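Local coordinates for protein beta-lactamase (PDB 6M5Q) that probably hydrolyses beta-lactam antibiotics to substituted beta-amino acids, as a class C beta-lactamase, at residues A[316-321]-A[333-338]. The protein carries 1 engineered substitution. Residues are numbered along the deposited sequence; the frame is centred on the assembly and turned at random.
Sequences NVWINK and AFVPAK. With IM2 ((5R)-5-[(1S,2R)-1-formyl-2-hydroxypropyl]-3-[(2-{[(E)-iminomethyl]amino}ethyl)sulfanyl]-4,5-dihydro-1H-pyrrole-2-carbox ylic acid), chain B.
Ile319 and Phe334 face each other as an antiparallel hydrogen-bonded pair in the beta hairpin of strands 317-325 and 328-335, part of the large antiparallel sheet. Ile319 N donates to Phe334 O at 2.9 Å with an N-H...O angle of 170°, and Phe334 N returns a bond to Ile319 O. That carbonyl also receives a CA-H...O contact from Ala333.

From Ile319, CB lies over one face of the Phe334 ring, 4.0 Å from the centroid and 16° off the normal, a CH-pi contact. CG2 meets Phe334 CZ at 3.7 Å, while CG1, beside the backbone N at chi1 -57°, carries the extended branch to the CE2 side of the ring. At its tip, CD1 touches Phe334 CE2 and then Pro336 CG, the latter at 3.9 Å. Phe334 in turn makes an edge-to-face pair with Trp279 and packs on helix 234-244.

On the sheet face that carries Asn320 and Ala333, Trp318 spreads its indole obliquely against the second strand: CZ2 reaches Ala333 CB at 3.5 Å, and CE3, across the six-membered ring from CZ2, meets Val335 CG2. Val317 O is buried without a hydrogen-bonding partner; the CA-H of Val335 points at it, 3.5 Å from CA to O.

The contact thus pairs the N-terminal half of strand 317-325. Further along, where Lys321 still bonds to Ile332 through its backbone, the KTG motif of serine beta-lactamases begins: Lys321 NZ donates to carboxylate O31 of the bound imipenem-derived ligand at 2.6 Å, and Thr322 OG1 and Ser324 N also hydrogen-bond the ligand.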
loop_
_atom_site.group_PDB
_atom_site.type_symbol
_atom_site.label_atom_id
_atom_site.label_comp_id
_atom_site.label_asym_id
_atom_site.label_seq_id
_atom_site.Cartn_x
_atom_site.Cartn_y
_atom_site.Cartn_z
ATOM N N ASN A 316 6.100 13.986 -12.820
ATOM C CA ASN A 316 6.003 15.197 -12.010
ATOM C C ASN A 316 4.834 15.125 -11.032
ATOM O O ASN A 316 3.952 15.989 -11.001
ATOM C CB ASN A 316 5.873 16.429 -12.904
ATOM C CG ASN A 316 7.137 16.712 -13.671
ATOM O OD1 ASN A 316 8.239 16.452 -13.187
ATOM N ND2 ASN A 316 6.987 17.224 -14.878
ATOM N N VAL A 317 4.863 14.099 -10.185
ATOM C CA VAL A 317 3.786 13.864 -9.231
ATOM C C VAL A 317 4.366 13.314 -7.947
ATOM O O VAL A 317 5.444 12.717 -7.934
ATOM C CB VAL A 317 2.715 12.878 -9.761
ATOM C CG1 VAL A 317 1.860 13.530 -10.866
ATOM C CG2 VAL A 317 3.346 11.595 -10.243
ATOM N N TRP A 318 3.604 13.513 -6.868
ATOM C CA TRP A 318 3.847 12.918 -5.561
ATOM C C TRP A 318 2.888 11.735 -5.457
ATOM O O TRP A 318 1.675 11.920 -5.428
ATOM C CB TRP A 318 3.515 13.958 -4.501
ATOM C CG TRP A 318 3.508 13.500 -3.075
ATOM C CD1 TRP A 318 2.500 12.827 -2.426
ATOM C CD2 TRP A 318 4.506 13.781 -2.083
ATOM N NE1 TRP A 318 2.836 12.636 -1.106
ATOM C CE2 TRP A 318 4.056 13.218 -0.864
ATOM C CE3 TRP A 318 5.733 14.453 -2.107
ATOM C CZ2 TRP A 318 4.801 13.300 0.310
ATOM C CZ3 TRP A 318 6.472 14.522 -0.939
ATOM C CH2 TRP A 318 6.000 13.951 0.254
ATOM N N ILE A 319 3.425 10.512 -5.449
ATOM C CA ILE A 319 2.617 9.290 -5.377
ATOM C C ILE A 319 2.734 8.746 -3.968
ATOM O O ILE A 319 3.840 8.675 -3.427
ATOM C CB ILE A 319 3.089 8.254 -6.410
ATOM C CG1 ILE A 319 3.035 8.862 -7.814
ATOM C CG2 ILE A 319 2.205 7.013 -6.328
ATOM C CD1 ILE A 319 3.562 7.942 -8.902
ATOM N N ASN A 320 1.615 8.358 -3.350
ATOM C CA ASN A 320 1.714 7.971 -1.944
ATOM C C ASN A 320 0.598 7.011 -1.556
ATOM O O ASN A 320 -0.397 6.832 -2.269
ATOM C CB ASN A 320 1.819 9.204 -0.996
ATOM C CG ASN A 320 0.521 10.021 -0.873
ATOM O OD1 ASN A 320 -0.475 9.838 -1.629
ATOM N ND2 ASN A 320 0.524 10.932 0.063
ATOM N N LYS A 321 0.802 6.386 -0.401
ATOM C CA LYS A 321 -0.207 5.509 0.180
ATOM C C LYS A 321 0.055 5.408 1.674
ATOM O O LYS A 321 1.192 5.192 2.090
ATOM C CB LYS A 321 -0.126 4.119 -0.458
ATOM C CG LYS A 321 -1.218 3.152 0.009
ATOM C CD LYS A 321 -2.487 3.445 -0.719
ATOM C CE LYS A 321 -3.663 2.775 -0.026
ATOM N NZ LYS A 321 -4.126 3.575 1.115
ATOM N N ALA A 333 5.815 7.482 0.245
ATOM C CA ALA A 333 5.658 8.538 -0.750
ATOM C C ALA A 333 6.885 8.526 -1.647
ATOM O O ALA A 333 8.004 8.298 -1.174
ATOM C CB ALA A 333 5.525 9.922 -0.125
ATOM N N PHE A 334 6.676 8.775 -2.942
ATOM C CA PHE A 334 7.793 8.889 -3.866
ATOM C C PHE A 334 7.442 9.840 -5.000
ATOM O O PHE A 334 6.275 10.052 -5.338
ATOM C CB PHE A 334 8.264 7.515 -4.362
ATOM C CG PHE A 334 7.221 6.721 -5.136
ATOM C CD1 PHE A 334 6.284 5.929 -4.468
ATOM C CD2 PHE A 334 7.218 6.709 -6.539
ATOM C CE1 PHE A 334 5.353 5.173 -5.189
ATOM C CE2 PHE A 334 6.280 5.944 -7.253
ATOM C CZ PHE A 334 5.362 5.166 -6.565
ATOM N N VAL A 335 8.487 10.425 -5.581
ATOM C CA VAL A 335 8.381 11.421 -6.649
ATOM C C VAL A 335 9.228 10.918 -7.809
ATOM O O VAL A 335 10.468 11.051 -7.785
ATOM C CB VAL A 335 8.829 12.815 -6.175
ATOM C CG1 VAL A 335 8.702 13.863 -7.298
ATOM C CG2 VAL A 335 8.048 13.266 -4.945
ATOM N N PRO A 336 8.629 10.321 -8.823
ATOM C CA PRO A 336 9.455 9.721 -9.875
ATOM C C PRO A 336 10.385 10.719 -10.561
ATOM O O PRO A 336 11.534 10.373 -10.866
ATOM C CB PRO A 336 8.417 9.110 -10.827
ATOM C CG PRO A 336 7.240 8.817 -9.920
ATOM C CD PRO A 336 7.204 9.967 -8.954
ATOM N N ALA A 337 9.932 11.959 -10.768
ATOM C CA ALA A 337 10.769 12.956 -11.434
ATOM C C ALA A 337 12.045 13.217 -10.669
ATOM O O ALA A 337 13.049 13.654 -11.259
ATOM C CB ALA A 337 9.989 14.255 -11.585
ATOM N N LYS A 338 12.027 13.025 -9.362
ATOM C CA LYS A 338 13.194 13.265 -8.532
ATOM C C LYS A 338 13.900 11.977 -8.126
ATOM O O LYS A 338 14.884 12.051 -7.379
ATOM C CB LYS A 338 12.793 14.089 -7.293
ATOM C CG LYS A 338 12.173 15.452 -7.556
ATOM C CD LYS A 338 13.111 16.322 -8.365
ATOM C CE LYS A 338 12.503 17.702 -8.573
ATOM N NZ LYS A 338 13.196 18.467 -9.649
HETATM C C7 IM2 B . -5.957 0.616 5.598
HETATM C C2 IM2 B . -7.840 3.257 5.052
HETATM C C6 IM2 B . -7.284 0.319 6.378
HETATM C C5 IM2 B . -8.378 1.106 5.873
HETATM C C3 IM2 B . -7.951 2.268 3.929
HETATM O O7 IM2 B . -5.039 1.118 6.172
HETATM C C61 IM2 B . -7.641 -1.189 6.203
HETATM O O62 IM2 B . -8.768 -1.449 6.988
HETATM C C62 IM2 B . -6.475 -2.055 6.635
HETATM N N4 IM2 B . -8.394 1.089 4.313
HETATM C C31 IM2 B . -7.351 2.491 2.564
HETATM O O31 IM2 B . -6.341 3.224 2.494
HETATM O O32 IM2 B . -7.887 1.957 1.557
HETATM S S21 IM2 B . -8.622 4.845 4.666
HETATM C C22 IM2 B . -7.843 5.789 3.292
HETATM C C23 IM2 B . -6.352 6.185 3.390
HETATM N N24 IM2 B . -6.019 7.286 2.466
HETATM C C25 IM2 B . -4.848 7.477 1.581
HETATM N N26 IM2 B . -3.815 6.750 1.373
HETATM C C1 IM2 B . -8.261 2.635 6.216
#